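Side-chain contacts in maleylacetate reductase (Rhizobium, PDB 3W5S), which catalyses the NADH-dependent reduction of maleylacetate to 3-oxoadipate in the bacterial breakdown of gamma-resorcylate: residues Gly80-Ala85 with Thr94-Glu99; Lys156-Gly161 with Asn344-Pro349; Pro224-Glu229 with Thr233-Thr238. All blocks are in the same frame, centred on the assembly; numbering follows the deposited sequence.

Contact 1 of 3, residues Gly80-Ala85 with Thr94-Glu99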
ATOM      1  N   GLY A  80      -3.096 -29.429  15.897  1.00 24.33           N
ATOM      2  CA  GLY A  80      -2.180 -30.420  15.357  1.00 23.69           C
ATOM      3  C   GLY A  80      -1.079 -29.792  14.532  1.00 22.23           C
ATOM      4  O   GLY A  80      -1.028 -28.585  14.376  1.00 22.21           O
ATOM      5  N   VAL A  81      -0.199 -30.638  14.017  1.00 22.61           N
ATOM      6  CA  VAL A  81       0.939 -30.223  13.196  1.00 21.37           C
ATOM      7  C   VAL A  81       0.934 -31.079  11.935  1.00 21.03           C
ATOM      8  O   VAL A  81       0.801 -32.309  11.994  1.00 21.60           O
ATOM      9  CB  VAL A  81       2.277 -30.431  13.969  1.00 21.65           C
ATOM     10  CG1 VAL A  81       3.498 -30.159  13.079  1.00 21.64           C
ATOM     11  CG2 VAL A  81       2.331 -29.553  15.205  1.00 22.39           C
ATOM     12  N   PHE A  82       1.056 -30.438  10.777  1.00 20.03           N
ATOM     13  CA  PHE A  82       1.296 -31.176   9.552  1.00 19.86           C
ATOM     14  C   PHE A  82       2.615 -30.656   8.993  1.00 19.58           C
ATOM     15  O   PHE A  82       2.702 -29.510   8.537  1.00 18.59           O
ATOM     16  CB  PHE A  82       0.142 -30.987   8.548  1.00 19.47           C
ATOM     17  CG  PHE A  82       0.300 -31.780   7.271  1.00 18.26           C
ATOM     18  CD1 PHE A  82      -0.256 -33.061   7.154  1.00 21.86           C
ATOM     19  CD2 PHE A  82       0.991 -31.239   6.179  1.00 18.95           C
ATOM     20  CE1 PHE A  82      -0.121 -33.792   5.963  1.00 20.48           C
ATOM     21  CE2 PHE A  82       1.131 -31.966   4.970  1.00 18.98           C
ATOM     22  CZ  PHE A  82       0.581 -33.250   4.867  1.00 20.85           C
ATOM     23  N   SER A  83       3.641 -31.507   9.043  1.00 20.23           N
ATOM     24  CA  SER A  83       5.013 -31.084   8.749  1.00 20.20           C
ATOM     25  C   SER A  83       5.533 -31.632   7.413  1.00 20.46           C
ATOM     26  O   SER A  83       6.767 -31.716   7.203  1.00 22.55           O
ATOM     27  CB  SER A  83       5.944 -31.434   9.935  1.00 19.81           C
ATOM     28  OG  SER A  83       5.886 -32.826  10.242  1.00 24.84           O
ATOM     29  N   ASP A  84       4.619 -31.915   6.482  1.00 20.47           N
ATOM     30  CA  ASP A  84       4.973 -32.561   5.222  1.00 19.83           C
ATOM     31  C   ASP A  84       4.798 -31.669   3.952  1.00 19.32           C
ATOM     32  O   ASP A  84       4.734 -32.151   2.806  1.00 19.70           O
ATOM     33  CB  ASP A  84       4.257 -33.939   5.125  1.00 21.53           C
ATOM     34  CG  ASP A  84       4.804 -34.972   6.145  1.00 24.82           C
ATOM     35  OD1 ASP A  84       6.017 -35.015   6.353  1.00 27.90           O
ATOM     36  OD2 ASP A  84       4.006 -35.730   6.749  1.00 29.93           O
ATOM     37  N   ALA A  85       4.785 -30.349   4.147  1.00 18.01           N
ATOM     38  CA  ALA A  85       4.746 -29.438   2.993  1.00 17.03           C
ATOM     39  C   ALA A  85       5.891 -29.724   2.024  1.00 18.22           C
ATOM     40  O   ALA A  85       7.009 -30.018   2.442  1.00 19.18           O
ATOM     41  CB  ALA A  85       4.785 -27.981   3.428  1.00 16.45           C
ATOM     42  N   THR A  94      -1.410 -31.689  -0.813  1.00 18.70           N
ATOM     43  CA  THR A  94      -2.547 -30.878  -0.394  1.00 18.94           C
ATOM     44  C   THR A  94      -3.710 -31.766   0.029  1.00 19.56           C
ATOM     45  O   THR A  94      -4.334 -31.497   1.057  1.00 20.01           O
ATOM     46  CB  THR A  94      -2.956 -29.930  -1.524  1.00 18.40           C
ATOM     47  OG1 THR A  94      -1.858 -29.067  -1.798  1.00 17.86           O
ATOM     48  CG2 THR A  94      -4.177 -29.088  -1.132  1.00 18.69           C
ATOM     49  N   LYS A  95      -3.963 -32.834  -0.725  1.00 19.86           N
ATOM     50  CA  LYS A  95      -5.067 -33.733  -0.393  1.00 21.01           C
ATOM     51  C   LYS A  95      -4.877 -34.324   1.010  1.00 22.24           C
ATOM     52  O   LYS A  95      -5.849 -34.417   1.770  1.00 22.51           O
ATOM     53  CB  LYS A  95      -5.204 -34.830  -1.442  1.00 21.34           C
ATOM     54  N   ARG A  96      -3.644 -34.717   1.357  1.00 22.61           N
ATOM     55  CA  ARG A  96      -3.328 -35.239   2.704  1.00 23.39           C
ATOM     56  C   ARG A  96      -3.539 -34.186   3.762  1.00 22.00           C
ATOM     57  O   ARG A  96      -4.074 -34.456   4.839  1.00 22.91           O
ATOM     58  CB  ARG A  96      -1.860 -35.652   2.838  1.00 24.55           C
ATOM     59  CG  ARG A  96      -1.439 -36.944   2.259  1.00 27.84           C
ATOM     60  CD  ARG A  96       0.022 -37.237   2.713  1.00 29.92           C
ATOM     61  NE  ARG A  96       0.086 -37.548   4.148  1.00 32.12           N
ATOM     62  CZ  ARG A  96       1.094 -37.245   4.971  1.00 31.36           C
ATOM     63  NH1 ARG A  96       2.168 -36.613   4.531  1.00 30.45           N
ATOM     64  NH2 ARG A  96       1.025 -37.598   6.257  1.00 33.26           N
ATOM     65  N   ALA A  97      -3.071 -32.978   3.470  1.00 20.80           N
ATOM     66  CA  ALA A  97      -3.135 -31.900   4.434  1.00 20.19           C
ATOM     67  C   ALA A  97      -4.568 -31.472   4.724  1.00 20.29           C
ATOM     68  O   ALA A  97      -4.902 -31.162   5.867  1.00 20.25           O
ATOM     69  CB  ALA A  97      -2.289 -30.697   3.944  1.00 19.43           C
ATOM     70  N   VAL A  98      -5.403 -31.423   3.689  1.00 20.45           N
ATOM     71  CA  VAL A  98      -6.824 -31.095   3.867  1.00 20.70           C
ATOM     72  C   VAL A  98      -7.525 -32.170   4.715  1.00 22.03           C
ATOM     73  O   VAL A  98      -8.348 -31.854   5.589  1.00 22.71           O
ATOM     74  CB  VAL A  98      -7.534 -30.909   2.500  1.00 19.94           C
ATOM     75  CG1 VAL A  98      -9.050 -30.882   2.683  1.00 21.81           C
ATOM     76  CG2 VAL A  98      -7.076 -29.615   1.828  1.00 19.60           C
ATOM     77  N   GLU A  99      -7.209 -33.433   4.453  1.00 22.76           N
ATOM     78  CA  GLU A  99      -7.755 -34.518   5.272  1.00 24.62           C
ATOM     79  C   GLU A  99      -7.328 -34.343   6.731  1.00 24.22           C
ATOM     80  O   GLU A  99      -8.126 -34.550   7.650  1.00 25.04           O
ATOM     81  CB  GLU A  99      -7.347 -35.879   4.711  1.00 25.89           C
ATOM     82  CG  GLU A  99      -8.070 -36.204   3.415  1.00 31.08           C
ATOM     83  CD  GLU A  99      -7.851 -37.618   2.908  1.00 38.27           C
ATOM     84  OE1 GLU A  99      -7.201 -38.441   3.608  1.00 40.85           O
ATOM     85  OE2 GLU A  99      -8.366 -37.912   1.798  1.00 42.17           O
TER

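Contact 2 of 3, residues Lys156-Gly161 with Asn344-Pro349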
ATOM      1  N   LYS A 156       2.786 -26.956 -13.354  1.00 23.44           N
ATOM      2  CA  LYS A 156       2.435 -26.011 -12.308  1.00 22.94           C
ATOM      3  C   LYS A 156       1.537 -24.955 -12.926  1.00 24.15           C
ATOM      4  O   LYS A 156       1.838 -24.419 -14.001  1.00 26.18           O
ATOM      5  CB  LYS A 156       3.700 -25.379 -11.737  1.00 22.37           C
ATOM      6  CG  LYS A 156       3.486 -24.433 -10.578  1.00 22.50           C
ATOM      7  CD  LYS A 156       4.883 -23.956 -10.166  1.00 26.72           C
ATOM      8  CE  LYS A 156       5.085 -23.981  -8.700  1.00 26.08           C
ATOM      9  NZ  LYS A 156       6.457 -23.482  -8.356  1.00 20.93           N
ATOM     10  N   THR A 157       0.394 -24.723 -12.311  1.00 23.93           N
ATOM     11  CA  THR A 157      -0.518 -23.694 -12.809  1.00 25.35           C
ATOM     12  C   THR A 157      -0.801 -22.722 -11.686  1.00 23.79           C
ATOM     13  O   THR A 157      -0.862 -23.118 -10.524  1.00 24.37           O
ATOM     14  CB  THR A 157      -1.841 -24.270 -13.287  1.00 26.40           C
ATOM     15  OG1 THR A 157      -2.409 -25.052 -12.236  1.00 28.90           O
ATOM     16  CG2 THR A 157      -1.646 -25.132 -14.515  1.00 28.36           C
ATOM     17  N   THR A 158      -0.953 -21.447 -12.025  0.50 23.53           N
ATOM     18  CA  THR A 158      -1.208 -20.412 -11.029  0.50 22.69           C
ATOM     19  C   THR A 158      -2.650 -19.924 -11.064  0.50 22.65           C
ATOM     20  O   THR A 158      -3.281 -19.847 -12.129  0.50 24.13           O
ATOM     21  CB  THR A 158      -0.259 -19.203 -11.167  0.50 22.70           C
ATOM     22  OG1 THR A 158      -0.194 -18.800 -12.540  0.50 22.82           O
ATOM     23  CG2 THR A 158       1.126 -19.553 -10.676  0.50 22.27           C
ATOM     24  N   LEU A 159      -3.155 -19.623  -9.873  1.00 22.09           N
ATOM     25  CA  LEU A 159      -4.473 -19.049  -9.654  1.00 22.82           C
ATOM     26  C   LEU A 159      -4.278 -17.826  -8.779  1.00 21.61           C
ATOM     27  O   LEU A 159      -3.331 -17.755  -7.981  1.00 19.04           O
ATOM     28  CB  LEU A 159      -5.369 -20.013  -8.856  1.00 23.70           C
ATOM     29  CG  LEU A 159      -5.814 -21.366  -9.386  1.00 26.89           C
ATOM     30  CD1 LEU A 159      -6.272 -22.216  -8.206  1.00 28.96           C
ATOM     31  CD2 LEU A 159      -6.929 -21.188 -10.399  1.00 28.69           C
ATOM     32  N   ARG A 160      -5.200 -16.876  -8.899  1.00 22.71           N
ATOM     33  CA  ARG A 160      -5.202 -15.697  -8.045  1.00 23.09           C
ATOM     34  C   ARG A 160      -6.633 -15.449  -7.591  1.00 23.07           C
ATOM     35  O   ARG A 160      -7.564 -15.538  -8.416  1.00 24.80           O
ATOM     36  CB  ARG A 160      -4.614 -14.493  -8.812  1.00 25.26           C
ATOM     37  CG  ARG A 160      -4.964 -13.114  -8.251  1.00 29.56           C
ATOM     38  CD  ARG A 160      -4.537 -11.969  -9.178  1.00 32.76           C
ATOM     39  NE  ARG A 160      -3.114 -11.676  -9.054  1.00 36.91           N
ATOM     40  CZ  ARG A 160      -2.586 -10.639  -8.402  1.00 36.55           C
ATOM     41  NH1 ARG A 160      -3.359  -9.723  -7.811  1.00 37.25           N
ATOM     42  NH2 ARG A 160      -1.267 -10.505  -8.369  1.00 36.30           N
ATOM     43  N   GLY A 161      -6.821 -15.149  -6.307  1.00 21.27           N
ATOM     44  CA  GLY A 161      -8.154 -14.821  -5.792  1.00 22.01           C
ATOM     45  C   GLY A 161      -8.134 -14.461  -4.325  1.00 21.33           C
ATOM     46  O   GLY A 161      -7.159 -14.735  -3.617  1.00 20.48           O
ATOM     47  N   ASN A 344      -0.570 -20.712 -21.544  1.00 27.44           N
ATOM     48  CA  ASN A 344      -1.024 -19.835 -20.461  1.00 26.53           C
ATOM     49  C   ASN A 344       0.080 -18.844 -20.050  1.00 25.33           C
ATOM     50  O   ASN A 344       0.494 -18.811 -18.885  1.00 24.35           O
ATOM     51  CB  ASN A 344      -1.481 -20.675 -19.254  1.00 27.71           C
ATOM     52  CG  ASN A 344      -2.656 -21.573 -19.580  1.00 29.97           C
ATOM     53  OD1 ASN A 344      -3.757 -21.097 -19.872  1.00 33.56           O
ATOM     54  ND2 ASN A 344      -2.431 -22.880 -19.528  1.00 31.80           N
ATOM     55  N   PRO A 345       0.586 -18.053 -21.015  1.00 24.86           N
ATOM     56  CA  PRO A 345       1.698 -17.147 -20.717  1.00 24.07           C
ATOM     57  C   PRO A 345       1.308 -16.017 -19.776  1.00 23.34           C
ATOM     58  O   PRO A 345       0.125 -15.665 -19.665  1.00 23.86           O
ATOM     59  CB  PRO A 345       2.047 -16.565 -22.094  1.00 24.73           C
ATOM     60  CG  PRO A 345       0.786 -16.651 -22.861  1.00 25.73           C
ATOM     61  CD  PRO A 345       0.206 -17.976 -22.440  1.00 25.38           C
ATOM     62  N   TYR A 346       2.297 -15.446 -19.099  1.00 22.01           N
ATOM     63  CA  TYR A 346       2.043 -14.201 -18.379  1.00 21.36           C
ATOM     64  C   TYR A 346       2.367 -13.025 -19.292  1.00 21.49           C
ATOM     65  O   TYR A 346       3.267 -13.122 -20.143  1.00 22.22           O
ATOM     66  CB  TYR A 346       2.845 -14.102 -17.068  1.00 20.10           C
ATOM     67  CG  TYR A 346       2.742 -15.291 -16.129  1.00 19.46           C
ATOM     68  CD1 TYR A 346       1.678 -16.195 -16.199  1.00 20.21           C
ATOM     69  CD2 TYR A 346       3.703 -15.485 -15.138  1.00 17.87           C
ATOM     70  CE1 TYR A 346       1.613 -17.293 -15.331  1.00 19.53           C
ATOM     71  CE2 TYR A 346       3.637 -16.571 -14.261  1.00 18.18           C
ATOM     72  CZ  TYR A 346       2.601 -17.469 -14.370  1.00 18.78           C
ATOM     73  OH  TYR A 346       2.510 -18.561 -13.538  1.00 19.29           O
ATOM     74  N   TRP A 347       1.636 -11.917 -19.130  1.00 20.36           N
ATOM     75  CA  TRP A 347       1.872 -10.728 -19.951  1.00 21.03           C
ATOM     76  C   TRP A 347       3.304 -10.219 -19.841  1.00 19.85           C
ATOM     77  O   TRP A 347       3.876 -10.192 -18.757  1.00 19.63           O
ATOM     78  CB  TRP A 347       0.902  -9.609 -19.558  1.00 21.55           C
ATOM     79  CG  TRP A 347       0.897  -8.421 -20.477  1.00 21.52           C
ATOM     80  CD1 TRP A 347       0.078  -8.227 -21.550  1.00 24.02           C
ATOM     81  CD2 TRP A 347       1.737  -7.256 -20.396  1.00 21.75           C
ATOM     82  NE1 TRP A 347       0.351  -7.016 -22.144  1.00 26.18           N
ATOM     83  CE2 TRP A 347       1.368  -6.401 -21.458  1.00 23.42           C
ATOM     84  CE3 TRP A 347       2.775  -6.861 -19.540  1.00 20.24           C
ATOM     85  CZ2 TRP A 347       1.996  -5.156 -21.684  1.00 22.57           C
ATOM     86  CZ3 TRP A 347       3.398  -5.604 -19.756  1.00 18.99           C
ATOM     87  CH2 TRP A 347       3.001  -4.780 -20.816  1.00 20.72           C
ATOM     88  N   CYS A 348       3.845  -9.765 -20.968  1.00 19.33           N
ATOM     89  CA  CYS A 348       5.210  -9.214 -21.060  1.00 18.84           C
ATOM     90  C   CYS A 348       5.235  -8.008 -22.023  1.00 18.77           C
ATOM     91  O   CYS A 348       4.558  -8.035 -23.047  1.00 19.96           O
ATOM     92  CB  CYS A 348       6.137 -10.303 -21.597  1.00 18.70           C
ATOM     93  SG  CYS A 348       7.911  -9.889 -21.488  1.00 18.99           S
ATOM     94  N   PRO A 349       6.026  -6.952 -21.722  1.00 18.85           N
ATOM     95  CA  PRO A 349       6.103  -5.799 -22.636  1.00 20.16           C
ATOM     96  C   PRO A 349       6.806  -6.109 -23.959  1.00 21.83           C
ATOM     97  O   PRO A 349       6.670  -5.343 -24.904  1.00 23.19           O
ATOM     98  CB  PRO A 349       6.864  -4.722 -21.822  1.00 20.36           C
ATOM     99  CG  PRO A 349       7.489  -5.432 -20.710  1.00 18.29           C
ATOM    100  CD  PRO A 349       6.710  -6.695 -20.440  1.00 18.43           C
TER

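Contact 3 of 3, residues Pro224-Glu229 with Thr233-Thr238. With SO4 (sulfate ion), chain E.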
ATOM      1  N   PRO A 224      24.364  -9.038   1.003  1.00 16.36           N
ATOM      2  CA  PRO A 224      25.808  -9.218   1.279  1.00 17.51           C
ATOM      3  C   PRO A 224      26.141  -9.219   2.770  1.00 18.46           C
ATOM      4  O   PRO A 224      27.085  -9.908   3.184  1.00 19.99           O
ATOM      5  CB  PRO A 224      26.458  -8.032   0.546  1.00 17.65           C
ATOM      6  CG  PRO A 224      25.467  -7.691  -0.542  1.00 16.75           C
ATOM      7  CD  PRO A 224      24.123  -7.844   0.171  1.00 16.60           C
ATOM      8  N   GLY A 225      25.368  -8.478   3.563  1.00 18.62           N
ATOM      9  CA  GLY A 225      25.579  -8.465   5.015  1.00 19.05           C
ATOM     10  C   GLY A 225      25.225  -9.799   5.644  1.00 19.27           C
ATOM     11  O   GLY A 225      25.933 -10.286   6.536  1.00 20.05           O
ATOM     12  N   VAL A 226      24.138 -10.399   5.171  1.00 17.99           N
ATOM     13  CA  VAL A 226      23.704 -11.715   5.643  1.00 18.65           C
ATOM     14  C   VAL A 226      24.752 -12.764   5.271  1.00 19.33           C
ATOM     15  O   VAL A 226      25.070 -13.632   6.076  1.00 20.64           O
ATOM     16  CB  VAL A 226      22.305 -12.088   5.074  1.00 18.00           C
ATOM     17  CG1 VAL A 226      21.968 -13.576   5.359  1.00 19.02           C
ATOM     18  CG2 VAL A 226      21.222 -11.163   5.632  1.00 17.45           C
ATOM     19  N   ARG A 227      25.311 -12.665   4.059  1.00 18.59           N
ATOM     20  CA  ARG A 227      26.368 -13.589   3.640  1.00 20.67           C
ATOM     21  C   ARG A 227      27.611 -13.499   4.548  1.00 21.84           C
ATOM     22  O   ARG A 227      28.194 -14.530   4.911  1.00 23.87           O
ATOM     23  CB  ARG A 227      26.736 -13.400   2.154  1.00 19.86           C
ATOM     24  CG  ARG A 227      27.571 -14.573   1.664  1.00 21.41           C
ATOM     25  CD  ARG A 227      28.071 -14.432   0.260  1.00 20.75           C
ATOM     26  NE  ARG A 227      28.735 -15.685  -0.109  1.00 22.85           N
ATOM     27  CZ  ARG A 227      29.508 -15.871  -1.179  1.00 26.54           C
ATOM     28  NH1 ARG A 227      29.774 -14.868  -2.013  1.00 27.26           N
ATOM     29  NH2 ARG A 227      30.036 -17.070  -1.407  1.00 25.84           N
ATOM     30  N   MET A 228      27.966 -12.264   4.909  0.50 22.34           N
ATOM     31  CA  MET A 228      29.119 -11.924   5.762  0.50 23.80           C
ATOM     32  C   MET A 228      28.933 -12.383   7.209  0.50 23.80           C
ATOM     33  O   MET A 228      29.914 -12.757   7.874  0.50 24.27           O
ATOM     34  CB  MET A 228      29.343 -10.405   5.714  0.50 24.88           C
ATOM     35  CG  MET A 228      30.607  -9.875   6.394  0.50 27.89           C
ATOM     36  SD  MET A 228      30.719  -8.082   6.143  0.50 34.64           S
ATOM     37  CE  MET A 228      30.044  -7.938   4.489  0.50 32.99           C
ATOM     38  N   GLU A 229      27.686 -12.335   7.690  1.00 22.88           N
ATOM     39  CA  GLU A 229      27.329 -12.655   9.081  1.00 23.65           C
ATOM     40  C   GLU A 229      25.874 -13.080   9.147  1.00 21.86           C
ATOM     41  O   GLU A 229      25.000 -12.253   9.353  1.00 21.01           O
ATOM     42  CB  GLU A 229      27.546 -11.451  10.014  1.00 24.32           C
ATOM     43  CG  GLU A 229      28.999 -11.073  10.308  1.00 29.80           C
ATOM     44  CD  GLU A 229      29.799 -12.154  11.040  1.00 34.15           C
ATOM     45  OE1 GLU A 229      29.211 -13.077  11.668  1.00 34.39           O
ATOM     46  OE2 GLU A 229      31.046 -12.071  10.991  1.00 37.86           O
ATOM     47  N   THR A 233      21.455  -9.608  13.180  0.50 21.54           N
ATOM     48  CA  THR A 233      20.024  -9.291  13.267  0.50 21.45           C
ATOM     49  C   THR A 233      19.635  -8.032  12.469  0.50 21.03           C
ATOM     50  O   THR A 233      18.523  -7.962  11.936  0.50 20.20           O
ATOM     51  CB  THR A 233      19.522  -9.233  14.749  0.50 22.22           C
ATOM     52  OG1 THR A 233      19.739 -10.505  15.375  0.50 22.68           O
ATOM     53  CG2 THR A 233      18.034  -8.921  14.806  0.50 22.44           C
ATOM     54  N   LYS A 234      20.550  -7.068  12.346  1.00 21.39           N
ATOM     55  CA  LYS A 234      20.262  -5.856  11.561  1.00 21.72           C
ATOM     56  C   LYS A 234      20.152  -6.191  10.068  1.00 19.93           C
ATOM     57  O   LYS A 234      19.190  -5.779   9.391  1.00 18.77           O
ATOM     58  CB  LYS A 234      21.301  -4.758  11.807  1.00 23.55           C
ATOM     59  CG  LYS A 234      20.984  -3.443  11.130  1.00 28.35           C
ATOM     60  CD  LYS A 234      21.748  -3.302   9.828  1.00 33.53           C
ATOM     61  CE  LYS A 234      22.826  -2.240   9.927  1.00 37.15           C
ATOM     62  NZ  LYS A 234      22.241  -0.918   9.576  1.00 40.03           N
ATOM     63  N   ALA A 235      21.108  -6.960   9.551  1.00 19.46           N
ATOM     64  CA  ALA A 235      21.050  -7.353   8.147  1.00 18.16           C
ATOM     65  C   ALA A 235      19.838  -8.258   7.892  1.00 17.01           C
ATOM     66  O   ALA A 235      19.135  -8.090   6.878  1.00 16.21           O
ATOM     67  CB  ALA A 235      22.333  -8.060   7.728  1.00 18.64           C
ATOM     68  N   ARG A 236      19.565  -9.176   8.826  1.00 16.50           N
ATOM     69  CA  ARG A 236      18.375 -10.027   8.692  1.00 15.98           C
ATOM     70  C   ARG A 236      17.085  -9.207   8.730  1.00 16.32           C
ATOM     71  O   ARG A 236      16.189  -9.469   7.929  1.00 14.87           O
ATOM     72  CB  ARG A 236      18.356 -11.129   9.759  1.00 16.31           C
ATOM     73  CG  ARG A 236      19.428 -12.188   9.549  1.00 15.51           C
ATOM     74  CD  ARG A 236      19.088 -13.109   8.356  1.00 14.50           C
ATOM     75  NE  ARG A 236      19.947 -14.286   8.377  1.00 15.17           N
ATOM     76  CZ  ARG A 236      19.876 -15.322   7.546  1.00 15.02           C
ATOM     77  NH1 ARG A 236      19.026 -15.338   6.514  1.00 14.99           N
ATOM     78  NH2 ARG A 236      20.685 -16.361   7.753  1.00 17.67           N
ATOM     79  N   GLU A 237      17.001  -8.207   9.602  1.00 17.19           N
ATOM     80  CA  GLU A 237      15.770  -7.404   9.638  1.00 17.43           C
ATOM     81  C   GLU A 237      15.587  -6.646   8.321  1.00 16.15           C
ATOM     82  O   GLU A 237      14.470  -6.595   7.800  1.00 15.83           O
ATOM     83  CB  GLU A 237      15.715  -6.439  10.828  1.00 19.19           C
ATOM     84  CG  GLU A 237      14.262  -5.920  11.038  1.00 24.02           C
ATOM     85  CD  GLU A 237      13.904  -5.612  12.476  1.00 30.44           C
ATOM     86  OE1 GLU A 237      14.741  -4.997  13.182  1.00 32.37           O
ATOM     87  OE2 GLU A 237      12.775  -5.993  12.903  1.00 30.46           O
ATOM     88  N   THR A 238      16.674  -6.074   7.798  1.00 15.65           N
ATOM     89  CA  THR A 238      16.589  -5.370   6.512  1.00 15.70           C
ATOM     90  C   THR A 238      16.159  -6.292   5.362  1.00 15.20           C
ATOM     91  O   THR A 238      15.329  -5.903   4.544  1.00 15.14           O
ATOM     92  CB  THR A 238      17.904  -4.652   6.177  1.00 15.66           C
ATOM     93  OG1 THR A 238      18.208  -3.745   7.249  1.00 19.80           O
ATOM     94  CG2 THR A 238      17.793  -3.855   4.857  1.00 16.65           C
TER
HETATM   95  S   SO4 E 403      28.491 -19.157   1.228  1.00 48.08           S
HETATM   96  O1  SO4 E 403      27.189 -19.497   0.640  1.00 46.01           O
HETATM   97  O2  SO4 E 403      29.527 -19.331   0.203  1.00 48.09           O
HETATM   98  O3  SO4 E 403      28.496 -17.777   1.717  1.00 46.45           O
HETATM   99  O4  SO4 E 403      28.753 -20.028   2.377  1.00 46.89           O

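Contact 1 of 3, residues Gly80-Ala85 with Thr94-Glu99
R96 reaches from helix 91-103 across the end of F82 to the carboxylate of D84, and its course links the ring to the carboxylate. Its CB already lies 4.0 Å from CZ of F82, where helix and ring first meet. CG stands anti to the carbonyl carbon (chi1 -78°), and a bend at chi3 then turns the chain back toward the end of the phenyl ring. NE passes CE1 of F82 at the limit of contact, and CZ of R96 comes to rest 3.8 Å from that same CE1, which sits over the centre of one guanidinium face. The two flat groups are strongly tilted, their planes 50° apart. At the tip, NH1 of R96 donates to OD2 of D84 at 3.0 Å, a nearly straight bond of 164° that is also a salt bridge. The donor keeps OD2 in its own guanidinium plane, yet meets that oxygen from above the carboxylate plane.

Deeper in, CB of A97 sits over one face of the F82 ring, 3.9 Å from its centroid, in a CH-pi contact. L120 of helix 115-128 also touches this ring, which is buried, whereas R96 is exposed. Backbone hydrogen bonds of F82 with V57 and S59 join the strand to the neighbouring strand 55-58 and the residue just after it. An edge strand of a parallel sheet, followed by a helix that packs back on it, is typical of the alpha/beta NADH-binding domain.

Contact 2 of 3, residues Lys156-Gly161 with Asn344-Pro349
Y346 and T158 meet through their hydroxyl groups, the sole residue pair in touch between segments 156-161 and 344-349. Along the loop, N344 comes first, its backbone O accepting a hydrogen bond from NZ of K260. Y346 follows, with CG anti to the carbonyl carbon (chi1 -51°), which sends the phenol across to the strand. There, in the T158 conformer described, its OH lies 2.9 Å from OG1 of T158, in a hydrogen bond that either hydroxyl could donate. The side chains approach from opposite directions, and OG1 stands obliquely to the phenol ring. CG2 of T158 also closes on OH of Y346, at 3.3 Å, so the methyl flanks the polar pair. The same OH is hydrogen-bonded to ND1 of H263 on helix 257-269, its strongest polar partner; H263, and in this conformer T158, hold the phenol oxygen. Next along the chain, the backbone O of W347 is hydrogen-bonded to OG of S256. The arrangement is a surface bridge between the domains, joining the two-stranded antiparallel hairpin 147-160 to a loop of the helical C-terminal domain.

Contact 3 of 3, residues Pro224-Glu229 with Thr233-Thr238
An alpha-alpha hairpin of the all-helical C-terminal domain brings V226 and G225 against A235 and R236. Helix 206-228 ends, the chain turns within a few residues, and helix 233-253 sets off roughly antiparallel; the short segments lie at 143° to one another, with axes 8.6 Å apart at closest approach. Small residues permit this approach. G225 has no side chain, and its backbone C lies 4.0 Å from CB of A235, the pair whose CA atoms are nearest across the hairpin.

V226 provides the larger apolar contact, and its two methyls have separate tasks. CG2 packs on CB of A235 at 3.9 Å. CG1, anti to the backbone N (chi1 170°), rests 3.5 Å from CZ of R236, over the centre of one face of the guanidinium. The two side chains cross at about a right angle; a bend at chi2 brings the end of R236 back toward the first helix. That guanidinium is buried, but its nitrogens are well supplied: NH2 bonds to the backbone O of L179, NE to that of P230 in the turn, and NH1 to the hydroxyls of S184 and Y139. These bonds hold the plane in a fixed orientation beneath the valine methyl.

R227, which does not touch the second segment, contributes to a pocket where benzamidine is bound in the crystal, its backbone O accepting a hydrogen bond from the ligand. Its extended side chain grips a sulfate, probably from the crystallisation liquor, in a two-pronged, edge-on manner: NE of R227 reaches O3 of the sulfate at 2.8 Å, and NH2 of R227 reaches sulfate O2 at 2.8 Å, both bonds nearly straight at 173°.

From the N terminus, contact 1 comes first and closes a short loop of eight residues, binding strand 78-82 to helix 91-103 inside the NADH-binding domain. Contact 2 opens later, at strand 155-160, and closes only after 182 intervening residues, most of them helical; it links the N-terminal part of the subunit to the C-terminal helical domain. Contact 3 is nested within that long excursion and closes the four-residue turn 229-232 between consecutive helices. No two contacts cross. Contacts 2 and 3 lie on opposite sides of the chain's centre, their own centres 33 Å apart. Two local closures and one long-range bridge thus span both domains.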